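Local structure of group 3 allergen SMIPP-S YvT004A06 (Sarcoptes scabiei type hominis, 3H7T) at residues I1-K5 against T179-D185; G124-T128 against G137-E141. The protein is an inactivated paralogue of trypsin-like serine proteases from the scabies mite, which keeps the family's fold but probably lacks proteolytic activity. All blocks are in the same frame, centred on the assembly; numbering follows the deposited sequence. Where two conformers were deposited one is given.

Interaction 1: I1-K5 against T179-D185; sequences IIGGK and TYIGYGD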
loop_
_atom_site.group_PDB
_atom_site.type_symbol
_atom_site.label_atom_id
_atom_site.label_comp_id
_atom_site.label_asym_id
_atom_site.label_seq_id
_atom_site.Cartn_x
_atom_site.Cartn_y
_atom_site.Cartn_z
ATOM N N ILE A 1 -3.858 8.539 -6.790
ATOM C CA ILE A 1 -2.883 8.199 -7.870
ATOM C C ILE A 1 -2.890 9.314 -8.913
ATOM O O ILE A 1 -3.937 9.646 -9.479
ATOM C CB ILE A 1 -3.191 6.809 -8.512
ATOM C CG1 ILE A 1 -2.865 5.686 -7.514
ATOM C CG2 ILE A 1 -2.390 6.595 -9.809
ATOM C CD1 ILE A 1 -3.298 4.283 -7.963
ATOM N N ILE A 2 -1.726 9.903 -9.142
ATOM C CA ILE A 2 -1.572 10.922 -10.175
ATOM C C ILE A 2 -1.153 10.265 -11.495
ATOM O O ILE A 2 -0.162 9.547 -11.545
ATOM C CB ILE A 2 -0.568 12.002 -9.729
ATOM C CG1 ILE A 2 -1.054 12.637 -8.418
ATOM C CG2 ILE A 2 -0.390 13.079 -10.822
ATOM C CD1 ILE A 2 0.008 12.837 -7.383
ATOM N N GLY A 3 -1.927 10.493 -12.555
ATOM C CA GLY A 3 -1.566 9.987 -13.882
ATOM C C GLY A 3 -2.052 8.570 -14.149
ATOM O O GLY A 3 -1.498 7.859 -14.987
ATOM N N GLY A 4 -3.080 8.155 -13.426
ATOM C CA GLY A 4 -3.715 6.870 -13.665
ATOM C C GLY A 4 -5.067 7.097 -14.310
ATOM O O GLY A 4 -5.295 8.128 -14.929
ATOM N N LYS A 5 -5.963 6.131 -14.160
ATOM C CA LYS A 5 -7.306 6.236 -14.729
ATOM C C LYS A 5 -8.318 5.568 -13.819
ATOM O O LYS A 5 -7.943 4.780 -12.941
ATOM C CB LYS A 5 -7.357 5.653 -16.144
ATOM C CG LYS A 5 -6.848 4.230 -16.283
ATOM C CD LYS A 5 -7.227 3.671 -17.655
ATOM C CE LYS A 5 -6.279 2.567 -18.106
ATOM N NZ LYS A 5 -6.456 1.319 -17.321
ATOM N N THR A 179 3.625 9.366 -13.403
ATOM C CA THR A 179 2.690 8.574 -12.615
ATOM C C THR A 179 3.223 8.552 -11.179
ATOM O O THR A 179 4.394 8.268 -10.970
ATOM C CB THR A 179 2.584 7.132 -13.196
ATOM O OG1 THR A 179 2.097 7.201 -14.542
ATOM C CG2 THR A 179 1.636 6.289 -12.412
ATOM N N TYR A 180 2.374 8.879 -10.202
ATOM C CA TYR A 180 2.830 9.049 -8.815
ATOM C C TYR A 180 1.802 8.588 -7.788
ATOM O O TYR A 180 0.591 8.651 -8.026
ATOM C CB TYR A 180 3.161 10.522 -8.525
ATOM C CG TYR A 180 4.118 11.184 -9.500
ATOM C CD1 TYR A 180 5.491 11.183 -9.262
ATOM C CD2 TYR A 180 3.642 11.845 -10.643
ATOM C CE1 TYR A 180 6.372 11.800 -10.141
ATOM C CE2 TYR A 180 4.516 12.460 -11.536
ATOM C CZ TYR A 180 5.885 12.428 -11.276
ATOM O OH TYR A 180 6.769 13.037 -12.144
ATOM N N ILE A 181 2.301 8.141 -6.639
ATOM C CA ILE A 181 1.471 7.905 -5.462
ATOM C C ILE A 181 1.009 9.273 -4.935
ATOM O O ILE A 181 1.824 10.177 -4.759
ATOM C CB ILE A 181 2.274 7.100 -4.403
ATOM C CG1 ILE A 181 2.460 5.651 -4.880
ATOM C CG2 ILE A 181 1.648 7.173 -2.981
ATOM C CD1 ILE A 181 1.130 4.844 -5.027
ATOM N N GLY A 182 -0.300 9.424 -4.730
ATOM C CA GLY A 182 -0.866 10.657 -4.183
ATOM C C GLY A 182 -1.126 10.558 -2.691
ATOM O O GLY A 182 -0.985 9.489 -2.101
ATOM N N TYR A 183 -1.496 11.682 -2.078
ATOM C CA TYR A 183 -1.867 11.716 -0.659
ATOM C C TYR A 183 -3.106 10.855 -0.489
ATOM O O TYR A 183 -4.063 11.008 -1.236
ATOM C CB TYR A 183 -2.139 13.154 -0.195
ATOM C CG TYR A 183 -2.484 13.295 1.276
ATOM C CD1 TYR A 183 -1.481 13.354 2.243
ATOM C CD2 TYR A 183 -3.816 13.388 1.698
ATOM C CE1 TYR A 183 -1.790 13.492 3.596
ATOM C CE2 TYR A 183 -4.138 13.532 3.060
ATOM C CZ TYR A 183 -3.114 13.581 3.997
ATOM O OH TYR A 183 -3.401 13.712 5.331
ATOM N N GLY A 184 -3.083 9.953 0.490
ATOM C CA GLY A 184 -4.124 8.936 0.620
ATOM C C GLY A 184 -3.816 7.581 -0.018
ATOM O O GLY A 184 -4.555 6.611 0.182
ATOM N N ASP A 185 -2.738 7.511 -0.790
ATOM C CA ASP A 185 -2.350 6.275 -1.482
ATOM C C ASP A 185 -1.349 5.408 -0.723
ATOM O O ASP A 185 -0.940 4.361 -1.233
ATOM C CB ASP A 185 -1.769 6.572 -2.873
ATOM C CG ASP A 185 -2.833 6.867 -3.917
ATOM O OD1 ASP A 185 -3.899 6.208 -3.925
ATOM O OD2 ASP A 185 -2.579 7.757 -4.761
#

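Interaction 2: G124-T128 against G137-E141; sequences GWGST and GDLME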
loop_
_atom_site.group_PDB
_atom_site.type_symbol
_atom_site.label_atom_id
_atom_site.label_comp_id
_atom_site.label_asym_id
_atom_site.label_seq_id
_atom_site.Cartn_x
_atom_site.Cartn_y
_atom_site.Cartn_z
ATOM N N GLY A 124 -5.779 2.604 -5.905
ATOM C CA GLY A 124 -6.164 3.235 -4.654
ATOM C C GLY A 124 -7.035 4.459 -4.845
ATOM O O GLY A 124 -7.469 4.757 -5.962
ATOM N N TRP A 125 -7.284 5.156 -3.743
ATOM C CA TRP A 125 -8.198 6.305 -3.711
ATOM C C TRP A 125 -7.501 7.602 -3.304
ATOM O O TRP A 125 -8.157 8.529 -2.841
ATOM C CB TRP A 125 -9.336 6.045 -2.722
ATOM C CG TRP A 125 -10.255 4.914 -3.083
ATOM C CD1 TRP A 125 -11.428 5.001 -3.776
ATOM C CD2 TRP A 125 -10.099 3.541 -2.724
ATOM N NE1 TRP A 125 -12.012 3.762 -3.885
ATOM C CE2 TRP A 125 -11.216 2.842 -3.249
ATOM C CE3 TRP A 125 -9.120 2.825 -2.017
ATOM C CZ2 TRP A 125 -11.378 1.461 -3.098
ATOM C CZ3 TRP A 125 -9.289 1.445 -1.856
ATOM C CH2 TRP A 125 -10.408 0.780 -2.395
ATOM N N GLY A 126 -6.183 7.677 -3.484
ATOM C CA GLY A 126 -5.433 8.892 -3.139
ATOM C C GLY A 126 -5.657 10.028 -4.123
ATOM O O GLY A 126 -6.333 9.850 -5.148
ATOM N N SER A 127 -5.050 11.182 -3.828
ATOM C CA SER A 127 -5.186 12.374 -4.663
ATOM C C SER A 127 -4.739 12.107 -6.100
ATOM O O SER A 127 -3.861 11.259 -6.343
ATOM C CB SER A 127 -4.405 13.542 -4.053
ATOM O OG SER A 127 -4.649 14.744 -4.756
ATOM N N THR A 128 -5.360 12.819 -7.045
ATOM C CA THR A 128 -5.085 12.646 -8.469
ATOM C C THR A 128 -4.392 13.850 -9.128
ATOM O O THR A 128 -4.309 13.933 -10.353
ATOM C CB THR A 128 -6.370 12.294 -9.258
ATOM O OG1 THR A 128 -7.322 13.354 -9.101
ATOM C CG2 THR A 128 -6.983 10.965 -8.754
ATOM N N GLY A 137 -12.862 9.983 -4.895
ATOM C CA GLY A 137 -14.053 9.200 -4.541
ATOM C C GLY A 137 -14.079 7.833 -5.218
ATOM O O GLY A 137 -14.629 6.864 -4.681
ATOM N N ASP A 138 -13.460 7.762 -6.395
ATOM C CA ASP A 138 -13.454 6.576 -7.238
ATOM C C ASP A 138 -12.096 5.888 -7.149
ATOM O O ASP A 138 -11.058 6.559 -7.050
ATOM C CB ASP A 138 -13.680 6.973 -8.701
ATOM C CG ASP A 138 -15.019 7.652 -8.942
ATOM O OD1 ASP A 138 -16.040 7.231 -8.365
ATOM O OD2 ASP A 138 -15.056 8.598 -9.757
ATOM N N LEU A 139 -12.109 4.560 -7.188
ATOM C CA LEU A 139 -10.875 3.779 -7.258
ATOM C C LEU A 139 -10.157 4.075 -8.580
ATOM O O LEU A 139 -10.776 4.049 -9.652
ATOM C CB LEU A 139 -11.172 2.276 -7.112
ATOM C CG LEU A 139 -9.977 1.318 -7.245
ATOM C CD1 LEU A 139 -9.078 1.436 -6.021
ATOM C CD2 LEU A 139 -10.451 -0.125 -7.433
ATOM N N MET A 140 -8.870 4.411 -8.485
ATOM C CA MET A 140 -8.036 4.684 -9.657
ATOM C C MET A 140 -6.989 3.586 -9.797
ATOM O O MET A 140 -6.622 2.955 -8.805
ATOM C CB MET A 140 -7.327 6.027 -9.523
ATOM C CG MET A 140 -8.261 7.228 -9.220
ATOM S SD MET A 140 -9.412 7.570 -10.566
ATOM C CE MET A 140 -8.354 8.433 -11.721
ATOM N N GLU A 141 -6.488 3.388 -11.015
ATOM C CA GLU A 141 -5.408 2.429 -11.243
ATOM C C GLU A 141 -4.343 3.013 -12.160
ATOM O O GLU A 141 -4.632 3.884 -12.977
ATOM C CB GLU A 141 -5.948 1.121 -11.852
ATOM C CG GLU A 141 -6.526 1.310 -13.256
ATOM C CD GLU A 141 -6.845 0.012 -13.974
ATOM O OE1 GLU A 141 -6.483 -0.100 -15.160
ATOM O OE2 GLU A 141 -7.452 -0.894 -13.369
#

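Interaction 1: I1-K5 against T179-D185
The carboxylate of Asp-185 reaches the amino terminus of Ile-1 because chi1 of -79° sets its CG beside the aspartate's own backbone N; in Ile-2 the first torsion likewise sets CG1 beside the backbone N, and chi2 of 136° swings the CD1 methyl over Gly-182 CA and Tyr-180 CB. Ile-1 N lies 2.5 Å from Asp-185 OD2, a salt bridge whose exact length is doubtful and which uses the syn lone pair. The anti lone pair of the same oxygen takes the N-H of Gly-182, with Gly-182 N 2.8 Å from Asp-185 OD2. Two donors thus grip one oxygen from its two sides and fix the rotation of the carboxylate, while Gly-182 to Asp-185 is closed as a type II turn. This insertion of a new N-terminus beside an aspartate is the hallmark of the activated trypsin fold, where such a salt bridge forms after zymogen cleavage and shapes the neighbouring oxyanion-hole turn; the geometry here is consistent with a retained activation pocket.

Further along, Ile-2 and Tyr-180 form a single antiparallel hydrogen-bonded pair, with Ile-2 N to Tyr-180 O and Tyr-180 N to Ile-2 O both at 2.9 Å; the second bond arrives in the carbonyl plane, on a lone pair of Ile-2 O. That oxygen also lies 3.2 Å from Thr-179 CA, a CA-H...O contact bent to 148° at the hydrogen. On the apolar side, Ile-2 CD1 sits 4.0 Å from Gly-182 CA and 4.1 Å from Tyr-180 CB, whereas CG2 of Ile-2 comes up to the edge of the tyrosine ring, near its plane. The CB bond of Ile-1 points away overall, yet Ile-1 CG1 still passes 3.5 Å from Asp-185 OD2; the side chain also packs on Val-122 and Ala-142 of the neighbouring strands.

Interaction 2: G124-T128 against G137-E141
Leu-139 lays its CD1 methyl over one face of the Trp-125 indole: CD1 stands 3.7 Å from the centroid of the six-membered ring of Trp-125 and only 12° off the ring normal, the signature of a CH-pi contact. Leucine CG lies opposite the backbone N (chi1 177°), which, with a bent second torsion, carries CD1 out over the benzo half, while its CB stays nearer the pyrrole half, 3.7 Å from Trp-125 NE1. The indole N-H is used elsewhere, donated to Ser-58 O, and Gly-137 O approaches the ring at its edge. The same methyl also touches Gly-124, with Leu-139 CD1 3.5 Å from Gly-124 N, roughly at a right angle to the ring direction.

Next to it, Gly-124 and Met-140 make an antiparallel hydrogen-bonded pair: Met-140 N is 2.9 Å from Gly-124 O, nearly straight at 172°, and Gly-124 N is 3.0 Å from Met-140 O. The pair joins strands 119-124 and 140-147 of the second barrel of the trypsin fold, at the base of what corresponds to the family's autolysis loop. Beyond it, Thr-128 and Met-140 cross at about a right angle. Chi1 sets Met-140 CG 4.0 Å from Thr-128 CG2, and bends at the second and third torsions fold CE back to that methyl. Polar bonding across this contact is therefore confined to main-chain atoms, and the side chains add dispersion and CH-pi contact.

How the interactions relate
Interactions 1 and 2 lie about 7 Å apart, centre to centre, and touch directly. Asp-185 OD1, the oxygen other than the one holding the amino terminus, is 2.8 Å from Gly-126 N, a probable hydrogen bond, so interaction 2 supplies a backbone donor to the buried carboxylate of interaction 1. Ser-127 adds backbone hydrogen bonds to both Ile-1 and Tyr-183, and Thr-128 CG2 packs 3.4 Å from Ile-1 O. A salt bridge also joins Lys-5 NZ to Glu-141 OE1 at 2.6 Å. Interaction 1 also borders a metal site: a zinc ion lies about 4 Å from the Tyr-180 side chain, whose OH bonds the zinc-binding Glu-178.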